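PDB 4B4H: beta-1,4-exocellulase, which hydrolyses the beta-1,4-glycosidic bonds of cellulose as a cellobiohydrolase, this chain being the family 6 catalytic domain of a longer secreted protein. Local coordinates for residues I223-N228 and M284-S289; V80-P85 and I133-L138; N126-A131 and N179-I184. All blocks are in the same frame, centred on the assembly; numbering follows the deposited sequence.

Interaction 1 (I223-N228 and M284-S289); sequences ISNTAN and MLIDTS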
ATOM      1  N   ILE A 223       6.173  -5.012   0.301  1.00  5.96           N
ATOM      2  CA  ILE A 223       5.125  -4.442   1.144  1.00  5.64           C
ATOM      3  C   ILE A 223       3.733  -4.766   0.610  1.00  5.76           C
ATOM      4  O   ILE A 223       3.434  -4.511  -0.583  1.00  5.62           O
ATOM      5  CB  ILE A 223       5.302  -2.915   1.357  1.00  5.66           C
ATOM      6  CG1 ILE A 223       4.163  -2.347   2.205  1.00  5.65           C
ATOM      7  CG2 ILE A 223       5.329  -2.176   0.019  1.00  5.63           C
ATOM      8  CD1 ILE A 223       4.391  -0.923   2.664  1.00  5.66           C
ATOM      9  N   SER A 224       2.885  -5.249   1.511  1.00  5.51           N
ATOM     10  CA  SER A 224       1.469  -5.462   1.215  1.00  5.53           C
ATOM     11  C   SER A 224       0.536  -4.495   1.929  1.00  5.42           C
ATOM     12  O   SER A 224       0.900  -3.867   2.968  1.00  5.23           O
ATOM     13  CB  SER A 224       1.030  -6.896   1.548  1.00  5.67           C
ATOM     14  OG  SER A 224       0.501  -6.998   2.864  1.00  6.00           O
ATOM     15  N   ASN A 225      -0.669  -4.404   1.356  1.00  5.36           N
ATOM     16  CA  ASN A 225      -1.798  -3.665   1.913  1.00  5.46           C
ATOM     17  C   ASN A 225      -1.643  -2.144   1.842  1.00  5.37           C
ATOM     18  O   ASN A 225      -2.355  -1.427   2.540  1.00  5.46           O
ATOM     19  CB  ASN A 225      -2.053  -4.086   3.373  1.00  5.50           C
ATOM     20  CG  ASN A 225      -3.494  -3.964   3.771  1.00  5.93           C
ATOM     21  OD1 ASN A 225      -4.387  -4.080   2.937  1.00  6.13           O
ATOM     22  ND2 ASN A 225      -3.738  -3.739   5.068  1.00  5.81           N
ATOM     23  N   THR A 226      -0.720  -1.658   0.999  1.00  5.34           N
ATOM     24  CA  THR A 226      -0.339  -0.232   1.043  1.00  5.45           C
ATOM     25  C   THR A 226      -1.542   0.621   0.687  1.00  5.74           C
ATOM     26  O   THR A 226      -2.164   0.417  -0.362  1.00  6.08           O
ATOM     27  CB  THR A 226       0.823   0.128   0.101  1.00  5.43           C
ATOM     28  OG1 THR A 226       1.878  -0.812   0.260  1.00  5.47           O
ATOM     29  CG2 THR A 226       1.335   1.508   0.460  1.00  5.22           C
ATOM     30  N   ALA A 227      -1.865   1.564   1.570  1.00  5.86           N
ATOM     31  CA  ALA A 227      -3.051   2.421   1.434  1.00  6.19           C
ATOM     32  C   ALA A 227      -4.381   1.658   1.354  1.00  6.41           C
ATOM     33  O   ALA A 227      -5.416   2.242   0.971  1.00  6.90           O
ATOM     34  CB  ALA A 227      -2.907   3.359   0.239  1.00  6.08           C
ATOM     35  N   ASN A 228      -4.367   0.374   1.725  1.00  6.67           N
ATOM     36  CA  ASN A 228      -5.581  -0.450   1.641  1.00  6.53           C
ATOM     37  C   ASN A 228      -6.107  -0.803   3.035  1.00  6.53           C
ATOM     38  O   ASN A 228      -5.774  -0.148   4.029  1.00  6.27           O
ATOM     39  CB  ASN A 228      -5.349  -1.720   0.771  1.00  6.82           C
ATOM     40  CG  ASN A 228      -6.599  -2.181   0.008  1.00  6.97           C
ATOM     41  OD1 ASN A 228      -7.528  -2.742   0.586  1.00  6.78           O
ATOM     42  ND2 ASN A 228      -6.586  -1.991  -1.318  1.00  7.25           N
ATOM     43  N   MET A 284       9.186  -8.735   4.977  1.00  8.71           N
ATOM     44  CA  MET A 284       7.940  -8.197   4.429  1.00  8.31           C
ATOM     45  C   MET A 284       7.409  -7.055   5.299  1.00  7.94           C
ATOM     46  O   MET A 284       7.597  -7.053   6.500  1.00  8.30           O
ATOM     47  CB  MET A 284       6.866  -9.295   4.306  1.00  8.63           C
ATOM     48  CG  MET A 284       7.307 -10.579   3.603  1.00  8.64           C
ATOM     49  SD  MET A 284       7.839 -10.366   1.889  1.00  9.16           S
ATOM     50  CE  MET A 284       6.256 -10.531   1.068  1.00  9.54           C
ATOM     51  N   LEU A 285       6.718  -6.097   4.690  1.00  7.37           N
ATOM     52  CA  LEU A 285       5.984  -5.084   5.447  1.00  7.07           C
ATOM     53  C   LEU A 285       4.491  -5.244   5.195  1.00  6.90           C
ATOM     54  O   LEU A 285       4.098  -5.723   4.131  1.00  6.43           O
ATOM     55  CB  LEU A 285       6.416  -3.669   5.044  1.00  6.78           C
ATOM     56  CG  LEU A 285       7.895  -3.297   5.143  1.00  6.79           C
ATOM     57  CD1 LEU A 285       8.138  -1.896   4.593  1.00  6.87           C
ATOM     58  CD2 LEU A 285       8.396  -3.447   6.585  1.00  6.89           C
ATOM     59  N   ILE A 286       3.673  -4.890   6.193  1.00  6.61           N
ATOM     60  CA  ILE A 286       2.227  -4.687   5.983  1.00  6.70           C
ATOM     61  C   ILE A 286       1.832  -3.299   6.485  1.00  6.85           C
ATOM     62  O   ILE A 286       2.155  -2.928   7.614  1.00  7.07           O
ATOM     63  CB  ILE A 286       1.326  -5.708   6.715  1.00  6.67           C
ATOM     64  CG1 ILE A 286       1.772  -7.167   6.476  1.00  6.62           C
ATOM     65  CG2 ILE A 286      -0.139  -5.482   6.316  1.00  6.59           C
ATOM     66  CD1 ILE A 286       1.196  -8.144   7.501  1.00  6.60           C
ATOM     67  N   ASP A 287       1.111  -2.549   5.653  1.00  6.73           N
ATOM     68  CA  ASP A 287       0.612  -1.239   6.051  1.00  6.72           C
ATOM     69  C   ASP A 287      -0.675  -1.423   6.830  1.00  6.73           C
ATOM     70  O   ASP A 287      -1.686  -1.850   6.256  1.00  6.62           O
ATOM     71  CB  ASP A 287       0.327  -0.399   4.808  1.00  6.81           C
ATOM     72  CG  ASP A 287      -0.129   1.028   5.125  1.00  7.20           C
ATOM     73  OD1 ASP A 287      -0.262   1.424   6.306  1.00  7.36           O
ATOM     74  OD2 ASP A 287      -0.383   1.756   4.137  1.00  7.18           O
ATOM     75  N   THR A 288      -0.628  -1.070   8.118  1.00  6.53           N
ATOM     76  CA  THR A 288      -1.731  -1.248   9.061  1.00  6.47           C
ATOM     77  C   THR A 288      -2.363   0.085   9.447  1.00  6.51           C
ATOM     78  O   THR A 288      -3.064   0.180  10.462  1.00  6.68           O
ATOM     79  CB  THR A 288      -1.163  -1.863  10.345  1.00  6.54           C
ATOM     80  OG1 THR A 288      -0.049  -1.066  10.751  1.00  7.12           O
ATOM     81  CG2 THR A 288      -0.741  -3.309  10.095  1.00  6.97           C
ATOM     82  N   SER A 289      -2.114   1.107   8.631  1.00  6.67           N
ATOM     83  CA  SER A 289      -2.623   2.467   8.873  1.00  6.58           C
ATOM     84  C   SER A 289      -4.132   2.498   9.073  1.00  6.21           C
ATOM     85  O   SER A 289      -4.645   3.246   9.914  1.00  5.74           O
ATOM     86  CB  SER A 289      -2.251   3.410   7.719  1.00  7.15           C
ATOM     87  OG  SER A 289      -2.768   2.957   6.478  1.00  7.45           O
TER
HETATM   88  O   HOH W   1      -4.494   2.258   4.540  1.00  4.72           O
HETATM   89  O   HOH W   2      -4.084  -0.357   6.298  1.00  5.17           O
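Ile-223 and Ser-224 run parallel to Leu-285 and Ile-286, and this end of the contact is packed tightly. Ser-224 N donates to Leu-285 O. In return, Ser-224 O accepts from Asp-287 N. On one face of the sheet Ile-223 CG1, anti to the backbone N (chi1 178°), is the branch laid on Leu-285 CB at 3.9 Å. On the other face Ser-224 OG, hydrogen-bonded to Glu-262, sits against both CG1 and CG2 of Ile-286, and the same CG2 meets Asn-225 CB at 3.8 Å.

Beyond Ser-224 the segment 223-228 folds into a type II turn, Asn-225 to Asn-228, and polar bonds take over. Ala-227 N meets Asp-287 OD2 at 3.0 Å, nearly straight at the hydrogen (168°), on the anti side of the carboxylate and 29° out of its plane. The other oxygen, OD1, accepts Ser-289 N at 3.0 Å, which makes an Asx turn, and also Ser-289 OG at 2.9 Å, both from the same face of the carboxylate; Val-352 N and Lys-353 N bind the same group. With an alanine at Asp-287, Ala-227 N and Ser-289 N would probably lose their acceptor and the turn its tie to the strand end.

The looser side is hydrated: one water donates to Asn-228 O (2.8 Å) and Ser-289 OG, a second to Asn-228 O and Asp-287 O. Asn-228 is a predicted substrate-binding residue, and Ala-227 lies beside Trp-39 and Lys-353, predicted likewise. Loops following the C-terminal ends of parallel strands, lining the substrate site, are characteristic of the family 6 distorted barrel.

Interaction 2 (V80-P85 and I133-L138); sequences VIYNLP and IEIDSL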
ATOM      1  N   VAL A  80       7.498   7.066  -0.456  1.00  5.81           N
ATOM      2  CA  VAL A  80       6.749   6.289  -1.461  1.00  5.70           C
ATOM      3  C   VAL A  80       7.097   6.808  -2.844  1.00  5.71           C
ATOM      4  O   VAL A  80       6.959   7.995  -3.094  1.00  5.89           O
ATOM      5  CB  VAL A  80       5.221   6.374  -1.256  1.00  5.53           C
ATOM      6  CG1 VAL A  80       4.547   5.303  -2.087  1.00  5.65           C
ATOM      7  CG2 VAL A  80       4.856   6.156   0.211  1.00  5.83           C
ATOM      8  N   ILE A  81       7.582   5.897  -3.696  1.00  5.55           N
ATOM      9  CA  ILE A  81       7.910   6.160  -5.103  1.00  5.74           C
ATOM     10  C   ILE A  81       6.695   5.741  -5.923  1.00  5.82           C
ATOM     11  O   ILE A  81       6.315   4.558  -5.927  1.00  6.01           O
ATOM     12  CB  ILE A  81       9.138   5.315  -5.509  1.00  5.55           C
ATOM     13  CG1 ILE A  81      10.313   5.560  -4.537  1.00  5.47           C
ATOM     14  CG2 ILE A  81       9.559   5.579  -6.955  1.00  5.45           C
ATOM     15  CD1 ILE A  81      10.658   7.024  -4.282  1.00  5.65           C
ATOM     16  N   TYR A  82       6.072   6.674  -6.650  1.00  5.93           N
ATOM     17  CA  TYR A  82       4.746   6.413  -7.192  1.00  6.08           C
ATOM     18  C   TYR A  82       4.389   7.330  -8.350  1.00  6.04           C
ATOM     19  O   TYR A  82       3.552   8.222  -8.209  1.00  6.02           O
ATOM     20  CB  TYR A  82       3.714   6.533  -6.065  1.00  6.34           C
ATOM     21  CG  TYR A  82       2.271   6.277  -6.433  1.00  6.47           C
ATOM     22  CD1 TYR A  82       1.925   5.267  -7.329  1.00  6.58           C
ATOM     23  CD2 TYR A  82       1.238   6.997  -5.817  1.00  6.71           C
ATOM     24  CE1 TYR A  82       0.594   5.014  -7.638  1.00  6.92           C
ATOM     25  CE2 TYR A  82      -0.092   6.762  -6.127  1.00  6.85           C
ATOM     26  CZ  TYR A  82      -0.414   5.760  -7.028  1.00  6.87           C
ATOM     27  OH  TYR A  82      -1.752   5.530  -7.312  1.00  7.19           O
ATOM     28  N   ASN A  83       5.041   7.119  -9.487  1.00  5.70           N
ATOM     29  CA  ASN A  83       4.812   7.980 -10.665  1.00  5.43           C
ATOM     30  C   ASN A  83       5.044   7.284 -12.004  1.00  5.38           C
ATOM     31  O   ASN A  83       5.374   7.969 -12.979  1.00  5.19           O
ATOM     32  CB  ASN A  83       5.646   9.277 -10.572  1.00  5.52           C
ATOM     33  CG  ASN A  83       5.103  10.402 -11.448  1.00  5.51           C
ATOM     34  OD1 ASN A  83       3.911  10.444 -11.732  1.00  5.38           O
ATOM     35  ND2 ASN A  83       5.970  11.331 -11.845  1.00  5.89           N
ATOM     36  N   LEU A  84       4.806   5.968 -12.077  1.00  5.46           N
ATOM     37  CA  LEU A  84       5.063   5.216 -13.307  1.00  5.67           C
ATOM     38  C   LEU A  84       4.313   5.801 -14.501  1.00  5.92           C
ATOM     39  O   LEU A  84       3.234   6.358 -14.329  1.00  5.87           O
ATOM     40  CB  LEU A  84       4.643   3.751 -13.155  1.00  5.52           C
ATOM     41  CG  LEU A  84       5.682   2.829 -12.512  1.00  5.47           C
ATOM     42  CD1 LEU A  84       5.055   1.463 -12.299  1.00  5.44           C
ATOM     43  CD2 LEU A  84       7.002   2.688 -13.264  1.00  5.63           C
ATOM     44  N   PRO A  85       4.883   5.668 -15.722  1.00  6.42           N
ATOM     45  CA  PRO A  85       4.093   6.055 -16.883  1.00  6.59           C
ATOM     46  C   PRO A  85       2.856   5.176 -17.006  1.00  6.72           C
ATOM     47  O   PRO A  85       2.922   3.978 -16.711  1.00  6.78           O
ATOM     48  CB  PRO A  85       5.035   5.774 -18.053  1.00  6.67           C
ATOM     49  CG  PRO A  85       5.973   4.724 -17.548  1.00  6.74           C
ATOM     50  CD  PRO A  85       6.186   5.103 -16.111  1.00  6.69           C
ATOM     51  N   ILE A 133       8.214   0.943  -3.480  1.00  5.63           N
ATOM     52  CA  ILE A 133       8.349   1.049  -4.941  1.00  5.73           C
ATOM     53  C   ILE A 133       7.035   0.759  -5.683  1.00  5.74           C
ATOM     54  O   ILE A 133       6.653  -0.410  -5.852  1.00  5.82           O
ATOM     55  CB  ILE A 133       9.461   0.135  -5.520  1.00  5.64           C
ATOM     56  CG1 ILE A 133      10.821   0.338  -4.831  1.00  5.57           C
ATOM     57  CG2 ILE A 133       9.618   0.346  -7.030  1.00  5.78           C
ATOM     58  CD1 ILE A 133      11.284   1.769  -4.658  1.00  5.58           C
ATOM     59  N   GLU A 134       6.399   1.839  -6.150  1.00  6.07           N
ATOM     60  CA  GLU A 134       5.293   1.835  -7.141  1.00  6.14           C
ATOM     61  C   GLU A 134       4.045   1.007  -6.818  1.00  6.17           C
ATOM     62  O   GLU A 134       3.907  -0.150  -7.242  1.00  5.95           O
ATOM     63  CB  GLU A 134       5.834   1.559  -8.569  1.00  6.00           C
ATOM     64  CG  GLU A 134       6.818   2.610  -9.102  1.00  5.97           C
ATOM     65  CD  GLU A 134       6.172   3.971  -9.373  1.00  5.89           C
ATOM     66  OE1 GLU A 134       4.929   4.073  -9.360  1.00  5.76           O
ATOM     67  OE2 GLU A 134       6.894   4.974  -9.559  1.00  5.77           O
ATOM     68  N   ILE A 135       3.138   1.597  -6.045  1.00  6.46           N
ATOM     69  CA  ILE A 135       1.934   0.871  -5.683  1.00  6.90           C
ATOM     70  C   ILE A 135       1.012   0.753  -6.892  1.00  6.80           C
ATOM     71  O   ILE A 135       1.134   1.509  -7.869  1.00  6.66           O
ATOM     72  CB  ILE A 135       1.206   1.492  -4.461  1.00  7.01           C
ATOM     73  CG1 ILE A 135       0.761   2.929  -4.762  1.00  7.53           C
ATOM     74  CG2 ILE A 135       2.068   1.381  -3.199  1.00  7.23           C
ATOM     75  CD1 ILE A 135      -0.158   3.515  -3.715  1.00  7.64           C
ATOM     76  N   ASP A 136       0.097  -0.206  -6.844  1.00  6.93           N
ATOM     77  CA  ASP A 136      -0.908  -0.361  -7.907  1.00  6.66           C
ATOM     78  C   ASP A 136      -0.241  -0.473  -9.292  1.00  6.50           C
ATOM     79  O   ASP A 136      -0.725   0.141 -10.264  1.00  6.38           O
ATOM     80  CB  ASP A 136      -1.912   0.805  -7.891  1.00  7.22           C
ATOM     81  CG  ASP A 136      -3.083   0.572  -8.821  1.00  7.27           C
ATOM     82  OD1 ASP A 136      -3.427  -0.597  -9.075  1.00  7.45           O
ATOM     83  OD2 ASP A 136      -3.660   1.553  -9.324  1.00  7.28           O
ATOM     84  N   SER A 137       0.842  -1.240  -9.391  1.00  6.16           N
ATOM     85  CA  SER A 137       1.592  -1.377 -10.648  1.00  6.06           C
ATOM     86  C   SER A 137       1.608  -2.811 -11.160  1.00  6.20           C
ATOM     87  O   SER A 137       0.630  -3.280 -11.735  1.00  6.39           O
ATOM     88  CB  SER A 137       3.019  -0.804 -10.524  1.00  5.86           C
ATOM     89  OG  SER A 137       3.782  -1.458  -9.520  1.00  5.82           O
ATOM     90  N   LEU A 138       2.703  -3.521 -10.899  1.00  6.58           N
ATOM     91  CA  LEU A 138       2.962  -4.828 -11.494  1.00  6.66           C
ATOM     92  C   LEU A 138       1.815  -5.846 -11.489  1.00  7.06           C
ATOM     93  O   LEU A 138       1.644  -6.573 -12.475  1.00  6.82           O
ATOM     94  CB  LEU A 138       4.220  -5.450 -10.862  1.00  6.68           C
ATOM     95  CG  LEU A 138       5.519  -4.678 -11.125  1.00  6.62           C
ATOM     96  CD1 LEU A 138       6.691  -5.320 -10.411  1.00  6.66           C
ATOM     97  CD2 LEU A 138       5.810  -4.503 -12.614  1.00  6.77           C
TER
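Ile-81 lies alongside Ile-133, the two pointing the same way with CG1 of the former 3.9 Å from CD1 of the latter, and its carbonyl O takes the backbone N of Glu-134 at 2.7 Å. Next, Tyr-82 turns its ring over Ile-135: CG1 of the isoleucine sits 3.7 Å from the ring centroid, 16° off the normal, a CH-pi contact. Ile-135 CG1 stands between its own N and carbonyl carbon (chi1 61°), which directs it at the ring. Glu-134 OE1 lies at the edge of that ring, 3.8 Å from Tyr-82 CD1, whereas the phenol OH bonds Asp-88.

Asn-83 offers its N to the syn lone pair of Glu-134 OE2 in an almost linear bond of 2.8 Å, and Leu-84 N makes a weak one to OE1. Leu-84 then lays CG against Glu-134 CD (3.4 Å) and CD1 against Ser-137 CB (3.5 Å).

A buried carboxylate thus receives backbone N-H groups of the facing loop, and Tyr-106 OH also bonds OE2. These donors would probably favour its charged form. The bonds themselves tie the loop that carries Asp-136, the predicted proton donor, to the one leading to Asp-88.

Interaction 3 (N126-A131 and N179-I184); sequences NLRIVA and NVYNYI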
ATOM      1  N   ASN A 126      23.496   6.739  10.015  1.00 14.57           N
ATOM      2  CA  ASN A 126      22.394   6.272  10.842  1.00 13.69           C
ATOM      3  C   ASN A 126      21.004   6.634  10.313  1.00 12.80           C
ATOM      4  O   ASN A 126      20.013   6.409  10.997  1.00 13.23           O
ATOM      5  CB  ASN A 126      22.585   6.721  12.307  1.00 14.38           C
ATOM      6  CG  ASN A 126      23.438   5.744  13.121  1.00 14.71           C
ATOM      7  OD1 ASN A 126      23.524   4.554  12.803  1.00 14.65           O
ATOM      8  ND2 ASN A 126      24.053   6.241  14.192  1.00 15.55           N
ATOM      9  N   LEU A 127      20.927   7.202   9.104  1.00 11.73           N
ATOM     10  CA  LEU A 127      19.638   7.419   8.452  1.00 11.11           C
ATOM     11  C   LEU A 127      19.314   6.244   7.541  1.00 10.41           C
ATOM     12  O   LEU A 127      20.127   5.858   6.703  1.00 10.55           O
ATOM     13  CB  LEU A 127      19.618   8.721   7.645  1.00 10.86           C
ATOM     14  CG  LEU A 127      18.297   9.072   6.952  1.00 11.10           C
ATOM     15  CD1 LEU A 127      17.189   9.320   7.959  1.00 11.23           C
ATOM     16  CD2 LEU A 127      18.497  10.254   6.026  1.00 11.20           C
ATOM     17  N   ARG A 128      18.116   5.691   7.702  1.00  9.74           N
ATOM     18  CA  ARG A 128      17.671   4.576   6.872  1.00  9.46           C
ATOM     19  C   ARG A 128      16.485   5.080   6.067  1.00  8.66           C
ATOM     20  O   ARG A 128      15.513   5.584   6.642  1.00  8.72           O
ATOM     21  CB  ARG A 128      17.301   3.387   7.765  1.00  9.81           C
ATOM     22  CG  ARG A 128      18.507   2.700   8.392  1.00 10.41           C
ATOM     23  CD  ARG A 128      18.211   2.343   9.827  1.00 11.25           C
ATOM     24  NE  ARG A 128      19.397   1.867  10.534  1.00 11.54           N
ATOM     25  CZ  ARG A 128      19.348   1.034  11.568  1.00 12.07           C
ATOM     26  NH1 ARG A 128      18.173   0.573  11.995  1.00 12.51           N
ATOM     27  NH2 ARG A 128      20.464   0.655  12.176  1.00 12.41           N
ATOM     28  N   ILE A 129      16.598   5.020   4.738  1.00  7.72           N
ATOM     29  CA  ILE A 129      15.509   5.434   3.871  1.00  7.19           C
ATOM     30  C   ILE A 129      14.892   4.157   3.336  1.00  6.75           C
ATOM     31  O   ILE A 129      15.526   3.443   2.582  1.00  6.98           O
ATOM     32  CB  ILE A 129      16.006   6.300   2.695  1.00  7.09           C
ATOM     33  CG1 ILE A 129      16.774   7.526   3.206  1.00  7.06           C
ATOM     34  CG2 ILE A 129      14.854   6.759   1.805  1.00  7.15           C
ATOM     35  CD1 ILE A 129      17.333   8.405   2.103  1.00  7.28           C
ATOM     36  N   VAL A 130      13.664   3.872   3.767  1.00  6.50           N
ATOM     37  CA  VAL A 130      12.892   2.751   3.245  1.00  6.20           C
ATOM     38  C   VAL A 130      12.037   3.340   2.124  1.00  6.16           C
ATOM     39  O   VAL A 130      11.285   4.272   2.372  1.00  6.27           O
ATOM     40  CB  VAL A 130      11.990   2.140   4.339  1.00  6.31           C
ATOM     41  CG1 VAL A 130      11.011   1.148   3.740  1.00  6.40           C
ATOM     42  CG2 VAL A 130      12.832   1.466   5.407  1.00  6.57           C
ATOM     43  N   ALA A 131      12.236   2.836   0.895  1.00  5.62           N
ATOM     44  CA  ALA A 131      11.539   3.321  -0.295  1.00  5.51           C
ATOM     45  C   ALA A 131      10.498   2.297  -0.716  1.00  5.45           C
ATOM     46  O   ALA A 131      10.817   1.112  -0.932  1.00  5.40           O
ATOM     47  CB  ALA A 131      12.537   3.555  -1.419  1.00  5.46           C
ATOM     48  N   ASN A 179      22.237   3.588   1.994  1.00  9.82           N
ATOM     49  CA  ASN A 179      21.276   3.520   3.110  1.00  9.37           C
ATOM     50  C   ASN A 179      19.823   3.580   2.631  1.00  8.60           C
ATOM     51  O   ASN A 179      18.939   4.040   3.340  1.00  8.06           O
ATOM     52  CB  ASN A 179      21.593   4.599   4.161  1.00 10.05           C
ATOM     53  CG  ASN A 179      21.536   5.998   3.585  1.00 10.31           C
ATOM     54  OD1 ASN A 179      21.498   6.164   2.371  1.00 10.84           O
ATOM     55  ND2 ASN A 179      21.522   7.015   4.451  1.00 10.59           N
ATOM     56  N   VAL A 180      19.599   3.119   1.408  1.00  7.96           N
ATOM     57  CA  VAL A 180      18.239   3.007   0.873  1.00  7.44           C
ATOM     58  C   VAL A 180      17.822   1.533   0.839  1.00  7.40           C
ATOM     59  O   VAL A 180      18.590   0.659   0.418  1.00  7.68           O
ATOM     60  CB  VAL A 180      18.102   3.720  -0.504  1.00  7.39           C
ATOM     61  CG1 VAL A 180      16.673   3.632  -1.023  1.00  7.45           C
ATOM     62  CG2 VAL A 180      18.467   5.178  -0.348  1.00  7.55           C
ATOM     63  N   TYR A 181      16.610   1.276   1.333  1.00  6.89           N
ATOM     64  CA  TYR A 181      16.057  -0.066   1.447  1.00  6.98           C
ATOM     65  C   TYR A 181      14.777  -0.148   0.621  1.00  6.67           C
ATOM     66  O   TYR A 181      13.728   0.346   1.029  1.00  6.38           O
ATOM     67  CB  TYR A 181      15.799  -0.393   2.936  1.00  7.55           C
ATOM     68  CG  TYR A 181      17.072  -0.366   3.787  1.00  7.99           C
ATOM     69  CD1 TYR A 181      17.661   0.848   4.171  1.00  8.16           C
ATOM     70  CD2 TYR A 181      17.674  -1.547   4.203  1.00  8.43           C
ATOM     71  CE1 TYR A 181      18.831   0.874   4.929  1.00  8.59           C
ATOM     72  CE2 TYR A 181      18.834  -1.524   4.969  1.00  8.65           C
ATOM     73  CZ  TYR A 181      19.401  -0.314   5.324  1.00  8.76           C
ATOM     74  OH  TYR A 181      20.556  -0.293   6.087  1.00  9.27           O
ATOM     75  N   ASN A 182      14.870  -0.830  -0.517  1.00  6.24           N
ATOM     76  CA  ASN A 182      13.745  -0.907  -1.461  1.00  6.02           C
ATOM     77  C   ASN A 182      12.757  -1.999  -1.139  1.00  5.81           C
ATOM     78  O   ASN A 182      13.130  -3.157  -1.057  1.00  5.71           O
ATOM     79  CB  ASN A 182      14.272  -1.203  -2.874  1.00  6.17           C
ATOM     80  CG  ASN A 182      15.044  -0.044  -3.493  1.00  6.14           C
ATOM     81  OD1 ASN A 182      14.769   1.130  -3.244  1.00  6.11           O
ATOM     82  ND2 ASN A 182      16.037  -0.383  -4.289  1.00  6.09           N
ATOM     83  N   TYR A 183      11.479  -1.644  -1.057  1.00  5.68           N
ATOM     84  CA  TYR A 183      10.425  -2.643  -0.940  1.00  5.77           C
ATOM     85  C   TYR A 183       9.495  -2.520  -2.133  1.00  5.82           C
ATOM     86  O   TYR A 183       8.920  -1.467  -2.369  1.00  6.00           O
ATOM     87  CB  TYR A 183       9.642  -2.495   0.381  1.00  5.90           C
ATOM     88  CG  TYR A 183      10.470  -2.802   1.592  1.00  5.97           C
ATOM     89  CD1 TYR A 183      11.473  -1.922   2.021  1.00  5.95           C
ATOM     90  CD2 TYR A 183      10.249  -3.961   2.316  1.00  6.09           C
ATOM     91  CE1 TYR A 183      12.263  -2.221   3.128  1.00  5.98           C
ATOM     92  CE2 TYR A 183      11.023  -4.268   3.427  1.00  5.93           C
ATOM     93  CZ  TYR A 183      12.014  -3.377   3.846  1.00  6.05           C
ATOM     94  OH  TYR A 183      12.796  -3.671   4.952  1.00  6.25           O
ATOM     95  N   ILE A 184       9.329  -3.620  -2.864  1.00  5.80           N
ATOM     96  CA  ILE A 184       8.403  -3.631  -4.004  1.00  6.04           C
ATOM     97  C   ILE A 184       6.985  -3.827  -3.486  1.00  6.32           C
ATOM     98  O   ILE A 184       6.724  -4.696  -2.654  1.00  6.54           O
ATOM     99  CB  ILE A 184       8.724  -4.746  -5.023  1.00  6.04           C
ATOM    100  CG1 ILE A 184      10.079  -4.504  -5.708  1.00  5.79           C
ATOM    101  CG2 ILE A 184       7.612  -4.830  -6.069  1.00  6.05           C
ATOM    102  CD1 ILE A 184      10.618  -5.684  -6.481  1.00  5.89           C
TER
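Tyr-183 reaches back to Val-130 while its backbone pairs with Ala-131. Starting from CB, which lies 4.0 Å from Ala-131 O, the side chain extends with CG anti to the carbonyl carbon (chi1 -67°), and this brings the ring obliquely against Val-130: CD1 is 3.5 Å and CE1 3.6 Å from Val-130 CG1. At the tip, OH bonds the carboxylate of Asp-347 on strand 346-350. Ala-131 O, which accepts Tyr-183 N in a nearly straight bond (174°), also stands at the edge of this ring.

Two residues earlier on the same strand, Tyr-181 repeats the theme. Ile-129 O accepts Tyr-181 N at 2.7 Å and lies in the plane of its ring at the edge, while CE1 meets Arg-128 CG at 3.9 Å; the phenol ends on Val-3 N, and the guanidinium goes to carbonyls of Pro-6 and Glu-8. On the opposite face of the sheet Ile-129, Val-180, Ala-131 and Asn-182 pack, Val-180 CG1 touching Ala-131 CB at 4.2 Å, with Met-118 and Leu-174 of two helices laid against them. Asn-179 starts the register: its O takes Ile-129 N, and ND2 makes a weak bond to Leu-127 O.

Two parallel strands 19° apart, tyrosines inside and helices outside, joined by intervening helices, form the beta-alpha-beta crossover of an alpha/beta barrel.

All three contacts belong to one mixed sheet, the barrel core of the family 6 domain, in which strands 75-81, 127-133, 180-185, 221-224 and 283-287 follow each other side by side. Centres lie about 14 Å apart for interactions 1 and 2, and about 16 Å for each of these with interaction 3. The segments of interactions 2 and 3 alternate along the chain, whereas interaction 1 comes after both. Ile-133 N to Tyr-183 O and Ile-223 N to Ile-184 O, both probable hydrogen bonds, continue the ladder between them, and Thr-226 CG2 packs on Ile-135 CG2. Interaction 3 lies almost wholly within paired strands, whereas interactions 1 and 2 run into loops bearing predicted substrate-binding and catalytic residues.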